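Local atomic coordinates of membrane attack complex assembly inhibitor BGA71 (Borreliella bavariensis, PDB entry 6FMH), a protein that inhibits assembly of the membrane attack complex, and so probably helps this Lyme disease spirochaete survive attack by host complement at its outer surface. Residues T95-E98 / F99-I103; L176-Y179 / M180-Y184; Q132-S135 / E136-N140. All blocks are in the same frame, centred on the assembly; numbering follows the deposited sequence.

Contact 1: residues T95-E98 / F99-I103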
loop_
_atom_site.group_PDB
_atom_site.type_symbol
_atom_site.label_atom_id
_atom_site.label_comp_id
_atom_site.label_asym_id
_atom_site.label_seq_id
_atom_site.Cartn_x
_atom_site.Cartn_y
_atom_site.Cartn_z
ATOM N N THR A 95 -19.202 -18.991 11.915
ATOM C CA THR A 95 -19.458 -17.695 12.465
ATOM C C THR A 95 -18.161 -16.971 12.840
ATOM O O THR A 95 -18.047 -15.750 12.636
ATOM C CB THR A 95 -20.354 -17.872 13.670
ATOM O OG1 THR A 95 -21.538 -18.561 13.248
ATOM C CG2 THR A 95 -20.725 -16.537 14.250
ATOM N N SER A 96 -17.153 -17.708 13.328
ATOM C CA SER A 96 -15.860 -17.111 13.593
ATOM C C SER A 96 -15.233 -16.701 12.296
ATOM O O SER A 96 -14.660 -15.629 12.170
ATOM C CB SER A 96 -14.938 -18.099 14.345
ATOM O OG SER A 96 -14.802 -19.328 13.657
ATOM N N LYS A 97 -15.271 -17.596 11.325
ATOM C CA LYS A 97 -14.697 -17.305 9.996
ATOM C C LYS A 97 -15.367 -16.123 9.331
ATOM O O LYS A 97 -14.696 -15.244 8.799
ATOM C CB LYS A 97 -14.807 -18.522 9.085
ATOM C CG LYS A 97 -13.635 -19.424 9.199
ATOM C CD LYS A 97 -13.774 -20.619 8.275
ATOM C CE LYS A 97 -12.724 -21.655 8.573
ATOM N NZ LYS A 97 -13.250 -23.034 8.544
ATOM N N GLU A 98 -16.688 -16.112 9.338
ATOM C CA GLU A 98 -17.417 -14.986 8.749
ATOM C C GLU A 98 -17.060 -13.656 9.428
ATOM O O GLU A 98 -16.820 -12.671 8.768
ATOM C CB GLU A 98 -18.942 -15.245 8.752
ATOM C CG GLU A 98 -19.369 -15.973 7.493
ATOM C CD GLU A 98 -20.766 -16.553 7.551
ATOM O OE1 GLU A 98 -21.713 -15.862 8.008
ATOM O OE2 GLU A 98 -20.923 -17.665 7.018
ATOM N N PHE A 99 -17.062 -13.634 10.762
ATOM C CA PHE A 99 -16.632 -12.437 11.489
ATOM C C PHE A 99 -15.270 -11.933 10.945
ATOM O O PHE A 99 -15.075 -10.748 10.746
ATOM C CB PHE A 99 -16.562 -12.745 12.991
ATOM C CG PHE A 99 -15.986 -11.648 13.797
ATOM C CD1 PHE A 99 -16.773 -10.582 14.186
ATOM C CD2 PHE A 99 -14.624 -11.650 14.138
ATOM C CE1 PHE A 99 -16.222 -9.532 14.935
ATOM C CE2 PHE A 99 -14.078 -10.598 14.865
ATOM C CZ PHE A 99 -14.875 -9.540 15.264
ATOM N N ILE A 100 -14.348 -12.857 10.748
ATOM C CA ILE A 100 -12.975 -12.562 10.373
ATOM C C ILE A 100 -12.868 -12.186 8.905
ATOM O O ILE A 100 -12.438 -11.097 8.563
ATOM C CB ILE A 100 -12.069 -13.786 10.686
ATOM C CG1 ILE A 100 -11.601 -13.753 12.137
ATOM C CG2 ILE A 100 -10.854 -13.876 9.801
ATOM C CD1 ILE A 100 -11.085 -12.428 12.624
ATOM N N TYR A 101 -13.277 -13.107 8.037
ATOM C CA TYR A 101 -13.114 -12.909 6.621
ATOM C C TYR A 101 -14.183 -12.008 5.997
ATOM O O TYR A 101 -13.896 -11.322 5.055
ATOM C CB TYR A 101 -13.031 -14.257 5.899
ATOM C CG TYR A 101 -11.845 -15.120 6.305
ATOM C CD1 TYR A 101 -10.537 -14.678 6.152
ATOM C CD2 TYR A 101 -12.040 -16.397 6.825
ATOM C CE1 TYR A 101 -9.466 -15.474 6.524
ATOM C CE2 TYR A 101 -10.969 -17.207 7.190
ATOM C CZ TYR A 101 -9.687 -16.741 7.049
ATOM O OH TYR A 101 -8.639 -17.562 7.436
ATOM N N GLN A 102 -15.396 -11.998 6.521
ATOM C CA GLN A 102 -16.470 -11.268 5.885
ATOM C C GLN A 102 -16.739 -9.912 6.444
ATOM O O GLN A 102 -17.107 -8.993 5.722
ATOM C CB GLN A 102 -17.742 -12.097 5.959
ATOM C CG GLN A 102 -18.874 -11.704 5.011
ATOM C CD GLN A 102 -20.203 -12.256 5.527
ATOM O OE1 GLN A 102 -20.266 -13.439 5.847
ATOM N NE2 GLN A 102 -21.242 -11.416 5.656
ATOM N N ILE A 103 -16.574 -9.746 7.744
ATOM C CA ILE A 103 -16.856 -8.451 8.361
ATOM C C ILE A 103 -15.583 -7.653 8.583
ATOM O O ILE A 103 -15.489 -6.523 8.138
ATOM C CB ILE A 103 -17.654 -8.664 9.636
ATOM C CG1 ILE A 103 -19.053 -9.130 9.227
ATOM C CG2 ILE A 103 -17.629 -7.415 10.533
ATOM C CD1 ILE A 103 -20.205 -8.189 9.430
#
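Y101 lies alongside K97 four residues earlier, both side chains pointing the same way. From the tyrosine CB, 3.5 Å from the O of K97, the chain passes to CG near that same oxygen. Because CG stands anti to the carbonyl carbon (chi1 -62°), the ring is swung back along the lysine: CD2 lies near both K97 O and K97 CB, and CE2, 4.0 Å from K97 CG, is the last ring atom to meet the lysine. I100 CG2 sits 3.7 Å above the plane of the Y101 ring, over its centre, while loop residues D51 and L53 also touch this side chain. The backbone departs from a regular alpha-helix here. Y101 N still donates to K97 O (2.7 Å), but E98 O accepts two N-H groups, from Q102 N at 2.7 Å and from I103 N at 3.1 Å; the second, an i+5 bond, marks a wider pi-type turn over residues 99-103 of helix 90-123. On the exposed face of the helix, E98 and Q102 run side by side with carboxylate and amide planes 38° apart. On the buried face, F99 packs on I65 of helix 55-68 and L83 of helix 73-88, and I100 on I61 and L83.

Contact 2: residues L176-Y179 / M180-Y184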
loop_
_atom_site.group_PDB
_atom_site.type_symbol
_atom_site.label_atom_id
_atom_site.label_comp_id
_atom_site.label_asym_id
_atom_site.label_seq_id
_atom_site.Cartn_x
_atom_site.Cartn_y
_atom_site.Cartn_z
ATOM N N LEU A 176 -23.394 -17.404 22.661
ATOM C CA LEU A 176 -22.304 -16.618 22.089
ATOM C C LEU A 176 -22.496 -16.465 20.585
ATOM O O LEU A 176 -22.491 -15.350 20.064
ATOM C CB LEU A 176 -20.973 -17.281 22.355
ATOM C CG LEU A 176 -19.754 -16.552 21.773
ATOM C CD1 LEU A 176 -19.634 -15.182 22.391
ATOM C CD2 LEU A 176 -18.506 -17.384 22.044
ATOM N N ALA A 177 -22.760 -17.593 19.920
ATOM C CA ALA A 177 -22.977 -17.624 18.484
ATOM C C ALA A 177 -24.125 -16.709 18.073
ATOM O O ALA A 177 -24.022 -16.013 17.053
ATOM C CB ALA A 177 -23.283 -19.020 18.034
ATOM N N THR A 178 -25.191 -16.685 18.854
ATOM C CA THR A 178 -26.317 -15.874 18.479
ATOM C C THR A 178 -25.963 -14.396 18.572
ATOM O O THR A 178 -26.301 -13.617 17.673
ATOM C CB THR A 178 -27.535 -16.170 19.365
ATOM O OG1 THR A 178 -27.814 -17.555 19.283
ATOM C CG2 THR A 178 -28.735 -15.403 18.967
ATOM N N TYR A 179 -25.243 -14.049 19.624
ATOM C CA TYR A 179 -24.845 -12.694 19.836
ATOM C C TYR A 179 -23.972 -12.186 18.667
ATOM O O TYR A 179 -24.162 -11.067 18.175
ATOM C CB TYR A 179 -24.107 -12.600 21.162
ATOM C CG TYR A 179 -23.621 -11.222 21.519
ATOM C CD1 TYR A 179 -22.483 -10.697 20.967
ATOM C CD2 TYR A 179 -24.266 -10.479 22.490
ATOM C CE1 TYR A 179 -22.044 -9.441 21.316
ATOM C CE2 TYR A 179 -23.818 -9.224 22.878
ATOM C CZ TYR A 179 -22.719 -8.704 22.283
ATOM O OH TYR A 179 -22.311 -7.439 22.615
ATOM N N MET A 180 -22.948 -12.960 18.312
ATOM C CA MET A 180 -22.041 -12.552 17.271
ATOM C C MET A 180 -22.808 -12.422 15.971
ATOM O O MET A 180 -22.591 -11.465 15.218
ATOM C CB MET A 180 -20.926 -13.554 17.124
ATOM C CG MET A 180 -19.942 -13.586 18.283
ATOM S SD MET A 180 -19.146 -12.072 18.768
ATOM C CE MET A 180 -18.119 -11.730 17.461
ATOM N N LYS A 181 -23.754 -13.344 15.724
ATOM C CA LYS A 181 -24.600 -13.253 14.538
ATOM C C LYS A 181 -25.438 -11.947 14.497
ATOM O O LYS A 181 -25.529 -11.302 13.454
ATOM C CB LYS A 181 -25.530 -14.469 14.465
ATOM C CG LYS A 181 -24.929 -15.631 13.714
ATOM C CD LYS A 181 -25.847 -16.838 13.629
ATOM C CE LYS A 181 -25.824 -17.643 14.921
ATOM N NZ LYS A 181 -26.522 -18.965 14.794
ATOM N N GLU A 182 -26.081 -11.601 15.620
ATOM C CA GLU A 182 -27.025 -10.474 15.678
ATOM C C GLU A 182 -26.321 -9.074 15.741
ATOM O O GLU A 182 -26.933 -8.036 15.427
ATOM C CB GLU A 182 -28.108 -10.695 16.781
ATOM C CG GLU A 182 -28.921 -12.025 16.604
ATOM C CD GLU A 182 -29.575 -12.219 15.203
ATOM O OE1 GLU A 182 -30.335 -11.322 14.787
ATOM O OE2 GLU A 182 -29.347 -13.263 14.500
ATOM N N ASN A 183 -25.034 -9.042 16.107
ATOM C CA ASN A 183 -24.330 -7.771 16.245
ATOM C C ASN A 183 -23.327 -7.544 15.153
ATOM O O ASN A 183 -22.689 -6.506 15.090
ATOM C CB ASN A 183 -23.677 -7.726 17.607
ATOM C CG ASN A 183 -24.697 -7.718 18.694
ATOM O OD1 ASN A 183 -25.346 -6.668 18.962
ATOM N ND2 ASN A 183 -24.804 -8.821 19.411
ATOM N N TYR A 184 -23.120 -8.554 14.324
ATOM C CA TYR A 184 -22.213 -8.412 13.210
ATOM C C TYR A 184 -22.819 -8.961 11.941
ATOM O O TYR A 184 -22.191 -9.735 11.250
ATOM C CB TYR A 184 -20.867 -9.063 13.591
ATOM C CG TYR A 184 -20.254 -8.380 14.824
ATOM C CD1 TYR A 184 -19.558 -7.200 14.701
ATOM C CD2 TYR A 184 -20.409 -8.906 16.067
ATOM C CE1 TYR A 184 -19.002 -6.585 15.795
ATOM C CE2 TYR A 184 -19.885 -8.290 17.182
ATOM C CZ TYR A 184 -19.175 -7.130 17.051
ATOM O OH TYR A 184 -18.606 -6.532 18.183
#
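L176 meets M180 one turn later, where CD1 of L176 lies 4.4 Å from CG of M180 and L176 O accepts the M180 N-H. The same leucine rests on I82 and L86 of helix 73-88. Next, A177 O takes the backbone N-H of K181, and the bend of the lysine chain at chi3 turns its CE back to A177, 4.2 Å from A177 CB. T178 follows on another side of helix 173-183. The T178 and E182 side chains pass each other at a slant, with CG2 of T178 4.1 Å from CG of E182, whereas T178 OG1 is hydrogen-bonded back to D174 O. Y179 carries most of the contact. With CG anti to the backbone N (chi1 180°), its ring presents one face to ND2 of N183, which stands 3.2 Å above the ring plane over the centre; ring and amide planes are 44° apart. That ND2 also donates to Y179 O at 2.6 Å, its N-H...O angle 147°, and N183 N gives the same oxygen a weak bond. Y179 CD1 makes an apolar contact with M180 SD at 4.2 Å, and the phenol OH is hydrogen-bonded to D161 and T158 of helix 127-163. One asparagine thus supplies two donors, one of them weak, to Y179 O and sets the same amide nitrogen over a ring face; the bond from ND2 should limit turning of the amide, while those of the phenol OH probably hold the ring.

Contact 3: residues Q132-S135 / E136-N140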
loop_
_atom_site.group_PDB
_atom_site.type_symbol
_atom_site.label_atom_id
_atom_site.label_comp_id
_atom_site.label_asym_id
_atom_site.label_seq_id
_atom_site.Cartn_x
_atom_site.Cartn_y
_atom_site.Cartn_z
ATOM N N GLN A 132 -12.863 16.160 -10.486
ATOM C CA GLN A 132 -14.142 15.536 -10.713
ATOM C C GLN A 132 -14.319 14.452 -9.644
ATOM O O GLN A 132 -15.166 14.584 -8.753
ATOM C CB GLN A 132 -14.155 14.981 -12.129
ATOM C CG GLN A 132 -15.403 15.336 -12.877
ATOM C CD GLN A 132 -15.143 15.658 -14.324
ATOM O OE1 GLN A 132 -14.986 16.806 -14.685
ATOM N NE2 GLN A 132 -15.115 14.639 -15.161
ATOM N N LYS A 133 -13.442 13.442 -9.697
ATOM C CA LYS A 133 -13.259 12.351 -8.692
ATOM C C LYS A 133 -13.153 12.773 -7.222
ATOM O O LYS A 133 -13.471 11.989 -6.314
ATOM C CB LYS A 133 -11.966 11.650 -9.053
ATOM C CG LYS A 133 -12.122 10.614 -10.131
ATOM C CD LYS A 133 -10.794 10.153 -10.690
ATOM C CE LYS A 133 -10.918 8.814 -11.395
ATOM N NZ LYS A 133 -9.630 8.274 -11.858
ATOM N N GLU A 134 -12.724 14.001 -6.976
ATOM C CA GLU A 134 -12.320 14.394 -5.643
ATOM C C GLU A 134 -13.382 14.172 -4.585
ATOM O O GLU A 134 -13.163 13.435 -3.612
ATOM C CB GLU A 134 -11.905 15.838 -5.665
ATOM C CG GLU A 134 -11.406 16.366 -4.336
ATOM C CD GLU A 134 -10.947 17.820 -4.436
ATOM O OE1 GLU A 134 -10.387 18.213 -5.499
ATOM O OE2 GLU A 134 -11.145 18.567 -3.456
ATOM N N SER A 135 -14.544 14.784 -4.776
ATOM C CA SER A 135 -15.602 14.764 -3.764
ATOM C C SER A 135 -16.012 13.338 -3.381
ATOM O O SER A 135 -16.178 13.021 -2.190
ATOM C CB SER A 135 -16.855 15.515 -4.262
ATOM O OG SER A 135 -17.643 14.729 -5.166
ATOM N N GLU A 136 -16.165 12.488 -4.383
ATOM C CA GLU A 136 -16.644 11.148 -4.163
ATOM C C GLU A 136 -15.655 10.274 -3.397
ATOM O O GLU A 136 -16.027 9.495 -2.496
ATOM C CB GLU A 136 -16.987 10.516 -5.502
ATOM C CG GLU A 136 -17.404 9.045 -5.419
ATOM C CD GLU A 136 -17.674 8.436 -6.781
ATOM O OE1 GLU A 136 -17.729 9.183 -7.781
ATOM O OE2 GLU A 136 -17.826 7.216 -6.864
ATOM N N LEU A 137 -14.394 10.398 -3.755
ATOM C CA LEU A 137 -13.343 9.676 -3.054
ATOM C C LEU A 137 -13.237 10.124 -1.605
ATOM O O LEU A 137 -12.970 9.314 -0.714
ATOM C CB LEU A 137 -12.002 9.885 -3.768
ATOM C CG LEU A 137 -11.882 9.270 -5.173
ATOM C CD1 LEU A 137 -10.633 9.771 -5.905
ATOM C CD2 LEU A 137 -11.914 7.759 -5.139
ATOM N N LEU A 138 -13.441 11.421 -1.365
ATOM C CA LEU A 138 -13.352 11.939 -0.013
ATOM C C LEU A 138 -14.499 11.469 0.824
ATOM O O LEU A 138 -14.354 11.174 2.014
ATOM C CB LEU A 138 -13.330 13.460 -0.045
ATOM C CG LEU A 138 -12.064 14.077 -0.612
ATOM C CD1 LEU A 138 -12.297 15.562 -0.739
ATOM C CD2 LEU A 138 -10.852 13.778 0.252
ATOM N N MET A 139 -15.671 11.455 0.199
ATOM C CA MET A 139 -16.864 10.985 0.864
ATOM C C MET A 139 -16.719 9.494 1.194
ATOM O O MET A 139 -16.890 9.096 2.329
ATOM C CB MET A 139 -18.092 11.400 0.042
ATOM C CG MET A 139 -18.272 12.917 0.064
ATOM S SD MET A 139 -19.453 13.530 -1.152
ATOM C CE MET A 139 -20.987 13.424 -0.225
ATOM N N ASN A 140 -16.313 8.682 0.231
ATOM C CA ASN A 140 -16.067 7.278 0.468
ATOM C C ASN A 140 -15.045 7.032 1.563
ATOM O O ASN A 140 -15.178 6.112 2.381
ATOM C CB ASN A 140 -15.554 6.609 -0.819
ATOM C CG ASN A 140 -16.649 6.457 -1.872
ATOM O OD1 ASN A 140 -17.807 6.564 -1.576
ATOM N ND2 ASN A 140 -16.258 6.245 -3.118
#
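K133 to S135 hand their carbonyls to L137, L138 and M139 in regular i+4 order. L137 N reaches K133 O at 3.2 Å in a nearly straight bond, its N-H...O angle 170°. L138 N to E134 O measures 3.0 Å, and M139 N to S135 O 2.9 Å. N140 N continues the series to E136 O, and each of the three carbonyls accepts an i+4 N-H, as in an ordinary alpha-helix. On this frame, the side chains divide by direction. In L137, chi1 (-67°) sets CG back over the preceding turn, and the extended chi2 (168°) carries CD1 to K133 CB at 3.9 Å. The leucine is buried, touching L117 and I118 of helix 90-123, so this is the inward side of helix 127-163; here L137 joins the two helices in the all-helical fold of this BbCRASP-1 family member. K133 leads off from the same side with an extended chain, and its NZ forms a salt bridge with D125. A separate strip joins E134 and L138, which lie side by side and point the same way; CG of the glutamate is 3.8 Å from CD1 of the leucine. Both touch K12 of helix 12-36, and E134 also meets L13. On the exposed side M139 lies beside S135 O with its CG and SD, and its chain bends only at chi3.

Overall arrangement
Contacts 1 and 2 form one packed region, whereas contact 3 stands apart. The centres of contacts 1 and 2 are 11 Å apart, and helices 90-123 and 173-183 touch directly: F99 CD1 lies 3.7 Å from M180 CE, T95 CG2 4.1 Å from M180 CB, and the rings of F99 and Y184 meet edge-to-face. Contact 3 is centred 29 Å from contact 1 and 34 Å from contact 2, with nearest atoms about 14 and 19 Å away. Helix 127-163 nevertheless connects the regions: it carries contact 3 near its start and, towards its other end, reaches contact 2, where T158 also bonds Y184 OH. No residue of the second chain touches any of the three.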